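Local coordinates for protein transport protein SEC16 (Saccharomyces cerevisiae, PDB 3MZK) that helps start assembly of the COPII coat that forms transport vesicles and selects cargo at the endoplasmic reticulum, and also takes part in autophagy, at residues V114-S126 with W252-P264. Residues are numbered along the deposited sequence; the frame is centred on the assembly and turned at random.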
ATOM      1  N   VAL B 114      19.292   1.571  20.049  1.00120.76           N
ATOM      2  CA  VAL B 114      19.040   2.691  19.154  1.00103.65           C
ATOM      3  C   VAL B 114      17.544   2.962  18.951  1.00 93.70           C
ATOM      4  O   VAL B 114      16.796   2.097  18.490  1.00 79.01           O
ATOM      5  CB  VAL B 114      19.742   2.467  17.794  1.00 88.10           C
ATOM      6  CG1 VAL B 114      19.464   1.067  17.280  1.00 86.57           C
ATOM      7  CG2 VAL B 114      19.317   3.514  16.782  1.00 82.31           C
ATOM      8  N   ASN B 115      17.126   4.168  19.325  1.00 94.06           N
ATOM      9  CA  ASN B 115      15.783   4.669  19.060  1.00 80.93           C
ATOM     10  C   ASN B 115      15.908   6.011  18.349  1.00 72.23           C
ATOM     11  O   ASN B 115      16.873   6.739  18.574  1.00 80.99           O
ATOM     12  CB  ASN B 115      14.992   4.837  20.369  1.00 50.72           C
ATOM     13  N   TRP B 116      14.944   6.338  17.493  1.00 54.74           N
ATOM     14  CA  TRP B 116      14.946   7.629  16.812  1.00 51.61           C
ATOM     15  C   TRP B 116      15.066   8.779  17.806  1.00 70.13           C
ATOM     16  O   TRP B 116      15.623   9.828  17.488  1.00 90.64           O
ATOM     17  CB  TRP B 116      13.690   7.811  15.968  1.00 48.83           C
ATOM     18  CG  TRP B 116      13.495   6.758  14.934  1.00 64.57           C
ATOM     19  CD1 TRP B 116      12.455   5.883  14.847  1.00 71.31           C
ATOM     20  CD2 TRP B 116      14.366   6.458  13.837  1.00 81.16           C
ATOM     21  NE1 TRP B 116      12.618   5.060  13.759  1.00 82.28           N
ATOM     22  CE2 TRP B 116      13.786   5.391  13.123  1.00 81.35           C
ATOM     23  CE3 TRP B 116      15.579   6.989  13.387  1.00 86.08           C
ATOM     24  CZ2 TRP B 116      14.376   4.846  11.984  1.00 77.19           C
ATOM     25  CZ3 TRP B 116      16.165   6.444  12.254  1.00 73.54           C
ATOM     26  CH2 TRP B 116      15.563   5.386  11.567  1.00 69.32           C
ATOM     27  N   LYS B 117      14.535   8.582  19.008  1.00 71.67           N
ATOM     28  CA  LYS B 117      14.680   9.572  20.063  1.00 78.35           C
ATOM     29  C   LYS B 117      16.158   9.718  20.403  1.00 81.94           C
ATOM     30  O   LYS B 117      16.700  10.825  20.428  1.00 79.80           O
ATOM     31  CB  LYS B 117      13.887   9.162  21.305  1.00 75.04           C
ATOM     32  N   ASN B 118      16.808   8.588  20.650  1.00 76.71           N
ATOM     33  CA  ASN B 118      18.217   8.587  21.016  1.00 82.75           C
ATOM     34  C   ASN B 118      19.097   9.195  19.933  1.00 82.17           C
ATOM     35  O   ASN B 118      19.977  10.008  20.219  1.00 84.59           O
ATOM     36  CB  ASN B 118      18.678   7.167  21.331  1.00 91.57           C
ATOM     37  CG  ASN B 118      17.720   6.440  22.248  1.00100.03           C
ATOM     38  OD1 ASN B 118      17.327   5.305  21.980  1.00103.32           O
ATOM     39  ND2 ASN B 118      17.329   7.097  23.338  1.00 88.75           N
ATOM     40  N   ILE B 119      18.857   8.799  18.686  1.00 68.30           N
ATOM     41  CA  ILE B 119      19.617   9.338  17.567  1.00 71.71           C
ATOM     42  C   ILE B 119      19.374  10.838  17.433  1.00 74.17           C
ATOM     43  O   ILE B 119      20.302  11.606  17.177  1.00 65.79           O
ATOM     44  CB  ILE B 119      19.256   8.648  16.239  1.00 60.97           C
ATOM     45  CG1 ILE B 119      19.663   7.175  16.268  1.00 52.43           C
ATOM     46  CG2 ILE B 119      19.940   9.347  15.084  1.00 45.03           C
ATOM     47  CD1 ILE B 119      19.208   6.404  15.054  1.00 49.31           C
ATOM     48  N   SER B 120      18.121  11.247  17.611  1.00 63.96           N
ATOM     49  CA  SER B 120      17.764  12.657  17.543  1.00 61.96           C
ATOM     50  C   SER B 120      18.539  13.468  18.576  1.00 64.45           C
ATOM     51  O   SER B 120      19.110  14.509  18.255  1.00 65.13           O
ATOM     52  CB  SER B 120      16.258  12.840  17.744  1.00 75.64           C
ATOM     53  OG  SER B 120      15.905  14.213  17.764  1.00 84.84           O
ATOM     54  N   LYS B 121      18.558  12.984  19.813  1.00 66.89           N
ATOM     55  CA  LYS B 121      19.215  13.695  20.911  1.00 75.75           C
ATOM     56  C   LYS B 121      20.723  13.744  20.726  1.00 67.74           C
ATOM     57  O   LYS B 121      21.388  14.657  21.209  1.00 74.82           O
ATOM     58  CB  LYS B 121      18.875  13.050  22.258  1.00 76.42           C
ATOM     59  N   LEU B 122      21.260  12.748  20.032  1.00 62.76           N
ATOM     60  CA  LEU B 122      22.687  12.709  19.737  1.00 56.68           C
ATOM     61  C   LEU B 122      23.069  13.840  18.789  1.00 54.51           C
ATOM     62  O   LEU B 122      24.038  14.549  19.032  1.00 59.04           O
ATOM     63  CB  LEU B 122      23.074  11.358  19.144  1.00 54.97           C
ATOM     64  CG  LEU B 122      24.518  11.211  18.675  1.00 62.90           C
ATOM     65  CD1 LEU B 122      25.486  11.472  19.818  1.00 62.75           C
ATOM     66  CD2 LEU B 122      24.736   9.830  18.091  1.00 64.80           C
ATOM     67  N   LEU B 123      22.300  14.010  17.716  1.00 51.59           N
ATOM     68  CA  LEU B 123      22.525  15.101  16.775  1.00 43.92           C
ATOM     69  C   LEU B 123      22.398  16.454  17.450  1.00 57.88           C
ATOM     70  O   LEU B 123      23.213  17.347  17.229  1.00 74.72           O
ATOM     71  CB  LEU B 123      21.533  15.035  15.615  1.00 45.96           C
ATOM     72  CG  LEU B 123      21.673  13.873  14.635  1.00 53.06           C
ATOM     73  CD1 LEU B 123      20.571  13.913  13.597  1.00 64.66           C
ATOM     74  CD2 LEU B 123      23.029  13.906  13.964  1.00 57.32           C
ATOM     75  N   TYR B 124      21.372  16.605  18.278  1.00 71.16           N
ATOM     76  CA  TYR B 124      21.040  17.910  18.834  1.00 72.51           C
ATOM     77  C   TYR B 124      20.417  17.782  20.212  1.00 74.53           C
ATOM     78  O   TYR B 124      19.365  17.159  20.368  1.00 80.89           O
ATOM     79  CB  TYR B 124      20.078  18.630  17.891  1.00 70.33           C
ATOM     80  CG  TYR B 124      19.749  20.050  18.275  1.00 80.10           C
ATOM     81  CD1 TYR B 124      20.648  21.084  18.034  1.00 73.55           C
ATOM     82  CD2 TYR B 124      18.523  20.365  18.850  1.00 93.42           C
ATOM     83  CE1 TYR B 124      20.340  22.391  18.372  1.00 86.63           C
ATOM     84  CE2 TYR B 124      18.204  21.668  19.192  1.00 90.87           C
ATOM     85  CZ  TYR B 124      19.114  22.675  18.952  1.00 97.24           C
ATOM     86  OH  TYR B 124      18.794  23.969  19.294  1.00108.53           O
ATOM     87  N   ASN B 125      21.071  18.363  21.211  1.00 77.03           N
ATOM     88  CA  ASN B 125      20.533  18.369  22.563  1.00 73.39           C
ATOM     89  C   ASN B 125      19.332  19.289  22.654  1.00 72.31           C
ATOM     90  O   ASN B 125      19.463  20.505  22.536  1.00 72.73           O
ATOM     91  CB  ASN B 125      21.585  18.821  23.567  1.00 83.83           C
ATOM     92  CG  ASN B 125      21.030  18.918  24.972  1.00 96.10           C
ATOM     93  OD1 ASN B 125      20.168  18.129  25.358  1.00 94.68           O
ATOM     94  ND2 ASN B 125      21.505  19.896  25.739  1.00 96.12           N
ATOM     95  N   SER B 126      18.159  18.709  22.868  1.00 81.46           N
ATOM     96  CA  SER B 126      16.924  19.484  22.873  1.00 84.72           C
ATOM     97  C   SER B 126      16.599  20.049  24.252  1.00 81.11           C
ATOM     98  O   SER B 126      15.649  20.812  24.406  1.00 86.52           O
ATOM     99  CB  SER B 126      15.753  18.640  22.356  1.00 86.51           C
ATOM    100  OG  SER B 126      15.501  17.533  23.203  1.00 89.37           O
ATOM    101  N   TRP B 252      22.189  21.718   9.845  1.00 57.36           N
ATOM    102  CA  TRP B 252      21.739  20.391   9.436  1.00 59.63           C
ATOM    103  C   TRP B 252      21.496  19.463  10.617  1.00 68.95           C
ATOM    104  O   TRP B 252      20.612  18.612  10.576  1.00 81.14           O
ATOM    105  CB  TRP B 252      22.734  19.748   8.469  1.00 54.36           C
ATOM    106  CG  TRP B 252      24.028  19.319   9.104  1.00 63.50           C
ATOM    107  CD1 TRP B 252      25.155  20.074   9.259  1.00 65.77           C
ATOM    108  CD2 TRP B 252      24.332  18.032   9.655  1.00 66.52           C
ATOM    109  NE1 TRP B 252      26.138  19.338   9.875  1.00 61.24           N
ATOM    110  CE2 TRP B 252      25.658  18.081  10.129  1.00 60.63           C
ATOM    111  CE3 TRP B 252      23.609  16.844   9.799  1.00 60.34           C
ATOM    112  CZ2 TRP B 252      26.276  16.993  10.732  1.00 59.86           C
ATOM    113  CZ3 TRP B 252      24.226  15.763  10.400  1.00 59.76           C
ATOM    114  CH2 TRP B 252      25.545  15.844  10.858  1.00 60.47           C
ATOM    115  N   LYS B 253      22.281  19.626  11.674  1.00 68.81           N
ATOM    116  CA  LYS B 253      22.160  18.756  12.836  1.00 63.09           C
ATOM    117  C   LYS B 253      20.787  18.838  13.511  1.00 61.49           C
ATOM    118  O   LYS B 253      20.169  17.812  13.787  1.00 52.22           O
ATOM    119  CB  LYS B 253      23.273  19.046  13.838  1.00 52.01           C
ATOM    120  CG  LYS B 253      24.529  18.254  13.585  1.00 50.57           C
ATOM    121  CD  LYS B 253      25.555  18.518  14.665  1.00 60.18           C
ATOM    122  CE  LYS B 253      26.847  17.771  14.415  1.00 57.13           C
ATOM    123  NZ  LYS B 253      27.854  18.138  15.437  1.00 57.53           N
ATOM    124  N   SER B 254      20.321  20.056  13.772  1.00 62.33           N
ATOM    125  CA  SER B 254      19.032  20.257  14.428  1.00 64.91           C
ATOM    126  C   SER B 254      17.870  19.952  13.490  1.00 65.67           C
ATOM    127  O   SER B 254      16.793  19.562  13.933  1.00 64.93           O
ATOM    128  CB  SER B 254      18.919  21.684  14.969  1.00 78.55           C
ATOM    129  OG  SER B 254      19.155  22.638  13.948  1.00 90.50           O
ATOM    130  N   ILE B 255      18.095  20.137  12.193  1.00 66.96           N
ATOM    131  CA  ILE B 255      17.077  19.850  11.189  1.00 61.65           C
ATOM    132  C   ILE B 255      16.752  18.359  11.146  1.00 57.74           C
ATOM    133  O   ILE B 255      15.608  17.954  11.314  1.00 50.92           O
ATOM    134  CB  ILE B 255      17.523  20.303   9.790  1.00 54.86           C
ATOM    135  CG1 ILE B 255      17.719  21.819   9.759  1.00 48.78           C
ATOM    136  CG2 ILE B 255      16.511  19.874   8.749  1.00 44.91           C
ATOM    137  CD1 ILE B 255      18.138  22.351   8.405  1.00 54.52           C
ATOM    138  N   VAL B 256      17.771  17.543  10.920  1.00 53.35           N
ATOM    139  CA  VAL B 256      17.592  16.102  10.908  1.00 51.22           C
ATOM    140  C   VAL B 256      17.017  15.626  12.240  1.00 52.04           C
ATOM    141  O   VAL B 256      16.139  14.769  12.274  1.00 52.55           O
ATOM    142  CB  VAL B 256      18.923  15.375  10.597  1.00 46.36           C
ATOM    143  CG1 VAL B 256      18.741  13.864  10.648  1.00 39.47           C
ATOM    144  CG2 VAL B 256      19.430  15.796   9.237  1.00 56.55           C
ATOM    145  N   ALA B 257      17.508  16.199  13.336  1.00 59.75           N
ATOM    146  CA  ALA B 257      17.050  15.824  14.673  1.00 56.74           C
ATOM    147  C   ALA B 257      15.556  16.083  14.846  1.00 52.83           C
ATOM    148  O   ALA B 257      14.854  15.296  15.476  1.00 60.02           O
ATOM    149  CB  ALA B 257      17.851  16.559  15.744  1.00 40.11           C
ATOM    150  N   ALA B 258      15.080  17.186  14.279  1.00 44.86           N
ATOM    151  CA  ALA B 258      13.664  17.521  14.329  1.00 50.97           C
ATOM    152  C   ALA B 258      12.836  16.473  13.599  1.00 65.68           C
ATOM    153  O   ALA B 258      11.800  16.028  14.098  1.00 72.06           O
ATOM    154  CB  ALA B 258      13.415  18.897  13.738  1.00 35.76           C
ATOM    155  N   VAL B 259      13.297  16.078  12.417  1.00 49.76           N
ATOM    156  CA  VAL B 259      12.591  15.079  11.627  1.00 49.88           C
ATOM    157  C   VAL B 259      12.515  13.739  12.352  1.00 57.57           C
ATOM    158  O   VAL B 259      11.443  13.150  12.468  1.00 51.12           O
ATOM    159  CB  VAL B 259      13.240  14.883  10.244  1.00 57.29           C
ATOM    160  CG1 VAL B 259      12.657  13.666   9.551  1.00 61.19           C
ATOM    161  CG2 VAL B 259      13.056  16.128   9.395  1.00 45.16           C
ATOM    162  N   LEU B 260      13.651  13.269  12.850  1.00 52.52           N
ATOM    163  CA  LEU B 260      13.708  11.961  13.500  1.00 56.25           C
ATOM    164  C   LEU B 260      12.809  11.878  14.731  1.00 57.02           C
ATOM    165  O   LEU B 260      12.129  10.876  14.949  1.00 68.86           O
ATOM    166  CB  LEU B 260      15.153  11.592  13.863  1.00 38.60           C
ATOM    167  CG  LEU B 260      16.117  11.463  12.681  1.00 47.38           C
ATOM    168  CD1 LEU B 260      17.511  11.079  13.152  1.00 46.83           C
ATOM    169  CD2 LEU B 260      15.599  10.461  11.657  1.00 35.34           C
ATOM    170  N   ILE B 261      12.804  12.940  15.530  1.00 55.96           N
ATOM    171  CA  ILE B 261      12.073  12.935  16.792  1.00 64.06           C
ATOM    172  C   ILE B 261      10.568  13.006  16.566  1.00 66.15           C
ATOM    173  O   ILE B 261       9.789  12.778  17.484  1.00 64.48           O
ATOM    174  CB  ILE B 261      12.519  14.089  17.714  1.00 50.59           C
ATOM    175  CG1 ILE B 261      12.285  13.725  19.180  1.00 47.57           C
ATOM    176  CG2 ILE B 261      11.815  15.379  17.337  1.00 51.03           C
ATOM    177  CD1 ILE B 261      12.885  14.724  20.156  1.00 45.56           C
ATOM    178  N   ASN B 262      10.166  13.315  15.339  1.00 56.43           N
ATOM    179  CA  ASN B 262       8.751  13.396  14.996  1.00 48.79           C
ATOM    180  C   ASN B 262       8.255  12.164  14.257  1.00 65.05           C
ATOM    181  O   ASN B 262       7.139  12.150  13.739  1.00 61.27           O
ATOM    182  CB  ASN B 262       8.469  14.643  14.161  1.00 61.15           C
ATOM    183  CG  ASN B 262       8.445  15.898  14.991  1.00 70.16           C
ATOM    184  OD1 ASN B 262       7.822  15.940  16.048  1.00 84.83           O
ATOM    185  ND2 ASN B 262       9.131  16.931  14.526  1.00 80.13           N
ATOM    186  N   ILE B 263       9.090  11.134  14.197  1.00 71.87           N
ATOM    187  CA  ILE B 263       8.690   9.880  13.576  1.00 76.97           C
ATOM    188  C   ILE B 263       7.730   9.146  14.508  1.00 73.61           C
ATOM    189  O   ILE B 263       8.031   8.948  15.683  1.00 67.51           O
ATOM    190  CB  ILE B 263       9.906   8.982  13.256  1.00 74.49           C
ATOM    191  CG1 ILE B 263      10.790   9.640  12.198  1.00 63.16           C
ATOM    192  CG2 ILE B 263       9.456   7.611  12.770  1.00 67.02           C
ATOM    193  CD1 ILE B 263      11.946   8.774  11.768  1.00 62.39           C
ATOM    194  N   PRO B 264       6.559   8.755  13.992  1.00 68.56           N
ATOM    195  CA  PRO B 264       5.565   8.062  14.816  1.00 75.63           C
ATOM    196  C   PRO B 264       6.126   6.772  15.402  1.00 86.99           C
ATOM    197  O   PRO B 264       6.597   5.914  14.656  1.00 83.33           O
ATOM    198  CB  PRO B 264       4.447   7.751  13.820  1.00 66.64           C
ATOM    199  CG  PRO B 264       4.598   8.786  12.757  1.00 63.99           C
ATOM    200  CD  PRO B 264       6.075   8.992  12.623  1.00 61.77           C
TER
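Ser120 and Trp116 reach helix 252-261 by different rotations: OG of Ser120 is turned opposite its own N (chi1 176°), toward the carbonyl of Ala257, whereas CG of Trp116 stands opposite the carbonyl carbon (chi1 -58°), setting an indole face against Ile263 CD1 and CE3 3.9 Å from Leu260 CD2. Ser120 OG donates a hydrogen bond to Ala257 O at 2.7 Å, the donor tilted 35° from the carbonyl plane; Ile261 N reaches the same oxygen from the opposite face, so two donors grip it. Ile263 CD1 lies 4.0 Å from the centroid of the five-membered ring of Trp116, a CH-pi contact. With Trp116 cut back to an alanine, Ile263 CD1 is likely to lose the face it rests on and Leu260 CD2 its ring neighbour. Packing is knobs-into-holes: Leu123 fits among Lys253, Val256, Ala257 and Leu260, its CD1 3.5 Å from Val256 CG1, and Leu260 fits among Trp116, Ile119, Ser120 and Leu123. Ser254 CB makes a CH-pi contact over one Tyr124 ring face, 3.7 Å from its centroid. The axes of helices 116-123 and 252-261 approach to 8.3 Å, nearly antiparallel, joining the Sec16 mid-region to the Sec23-binding region. Helix 101-111 packs on Ile119, helix 214-226 backs Ala258, and helix 294-303 meets both Trp116 and Val256.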